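PDB 6L19: PncC family amidohydrolase from Enterobacter asburiae, which probably hydrolyses the amide of nicotinamide mononucleotide, as PncC-family amidohydrolases do, and belongs to the competence- or damage-inducible proteins. Local coordinates for residues L19-K22 with L23-G27. The protein carries 3 engineered substitutions. Residues are numbered along the deposited sequence; the frame is centred on the assembly and turned at random.
Sequences LASK and LTDLG
Leu23 N reaches back to Leu19 O over 2.8 Å, and Thr24 N to Ala20 O and Asp25 N to Ser21 O repeat this i to i+4 bonding through the last turn of helix 12-25. A Schellman motif then ends the helix: Gly27, with positive phi (58°), is its C-prime residue, and its N bonds Thr24 O at 3.1 Å, while Leu28 N returns to Leu23 O. On the buried side, Leu19 and Leu23 sit one turn apart, their side chains crossing at a slant. The touch is made by Leu23 CD1, which lies 3.7 Å from Leu19 CG. Leu19 also packs on Leu159 and Leu162 of helix 147-165, whereas Leu23 touches Phe54 and Leu28, both in loops. Lys22, its chain bent at chi2 (-81°), touches Leu163 of helix 147-165, and its NZ is hydrogen-bonded to Leu166 O. Thr24 turns its hydroxyl back on its own helix. A chi1 of 58° folds OG1 over the preceding turn, where it donates to Ala20 O at 2.8 Å. That oxygen thus takes two hydrogen bonds, with OG1 and Thr24 N arriving from opposite faces of the carbonyl plane. Along the exposed side, Ser21 and Asp25 are too far apart for a direct side-chain bond, OG to OD2 being 4.0 Å. One water spans them: it lies 2.6 Å from Ser21 OG and gives a weak, 3.4 Å hydrogen bond to Asp25 OD2.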
loop_
_atom_site.group_PDB
_atom_site.type_symbol
_atom_site.label_atom_id
_atom_site.label_comp_id
_atom_site.label_asym_id
_atom_site.label_seq_id
_atom_site.Cartn_x
_atom_site.Cartn_y
_atom_site.Cartn_z
ATOM N N LEU A 19 8.916 6.861 15.629
ATOM C CA LEU A 19 9.622 6.813 14.355
ATOM C C LEU A 19 9.468 8.126 13.595
ATOM O O LEU A 19 10.439 8.629 13.022
ATOM C CB LEU A 19 9.107 5.629 13.538
ATOM C CG LEU A 19 9.887 5.177 12.325
ATOM C CD1 LEU A 19 11.306 4.811 12.737
ATOM C CD2 LEU A 19 9.148 3.985 11.691
ATOM N N ALA A 20 8.265 8.717 13.615
ATOM C CA ALA A 20 8.042 10.012 12.972
ATOM C C ALA A 20 9.041 11.060 13.464
ATOM O O ALA A 20 9.624 11.820 12.678
ATOM C CB ALA A 20 6.604 10.478 13.237
ATOM N N SER A 21 9.250 11.110 14.773
ATOM C CA SER A 21 10.155 12.108 15.329
ATOM C C SER A 21 11.613 11.785 14.986
ATOM O O SER A 21 12.374 12.683 14.611
ATOM C CB SER A 21 9.918 12.217 16.842
ATOM O OG SER A 21 11.110 12.515 17.537
ATOM N N LYS A 22 12.015 10.505 15.065
ATOM C CA LYS A 22 13.366 10.133 14.632
ATOM C C LYS A 22 13.613 10.510 13.173
ATOM O O LYS A 22 14.678 11.032 12.835
ATOM C CB LYS A 22 13.599 8.633 14.817
ATOM C CG LYS A 22 13.864 8.184 16.241
ATOM C CD LYS A 22 15.292 8.418 16.641
ATOM C CE LYS A 22 15.489 8.121 18.119
ATOM N NZ LYS A 22 16.928 7.985 18.458
ATOM N N LEU A 23 12.632 10.268 12.298
ATOM C CA LEU A 23 12.826 10.504 10.869
ATOM C C LEU A 23 12.805 11.993 10.537
ATOM O O LEU A 23 13.673 12.486 9.802
ATOM C CB LEU A 23 11.751 9.768 10.066
ATOM C CG LEU A 23 11.790 8.232 10.157
ATOM C CD1 LEU A 23 10.513 7.614 9.564
ATOM C CD2 LEU A 23 13.028 7.672 9.486
ATOM N N THR A 24 11.797 12.720 11.029
ATOM C CA THR A 24 11.707 14.137 10.692
ATOM C C THR A 24 12.884 14.921 11.259
ATOM O O THR A 24 13.298 15.919 10.663
ATOM C CB THR A 24 10.382 14.744 11.173
ATOM O OG1 THR A 24 10.248 14.562 12.588
ATOM C CG2 THR A 24 9.209 14.119 10.445
ATOM N N ASP A 25 13.467 14.465 12.372
ATOM C CA ASP A 25 14.643 15.144 12.916
ATOM C C ASP A 25 15.755 15.279 11.876
ATOM O O ASP A 25 16.470 16.289 11.844
ATOM C CB ASP A 25 15.169 14.393 14.146
ATOM C CG ASP A 25 14.418 14.752 15.436
ATOM O OD1 ASP A 25 13.563 15.663 15.417
ATOM O OD2 ASP A 25 14.678 14.102 16.474
ATOM N N LEU A 26 15.919 14.271 11.015
ATOM C CA LEU A 26 16.996 14.246 10.031
ATOM C C LEU A 26 16.479 14.394 8.606
ATOM O O LEU A 26 17.224 14.134 7.655
ATOM C CB LEU A 26 17.805 12.952 10.176
ATOM C CG LEU A 26 18.715 12.958 11.409
ATOM C CD1 LEU A 26 19.301 11.592 11.764
ATOM C CD2 LEU A 26 19.838 13.951 11.176
ATOM N N GLY A 27 15.229 14.816 8.435
ATOM C CA GLY A 27 14.633 14.847 7.109
ATOM C C GLY A 27 14.616 13.510 6.389
ATOM O O GLY A 27 14.583 13.484 5.158
HETATM O O HOH W 1 13.411 11.644 18.410
#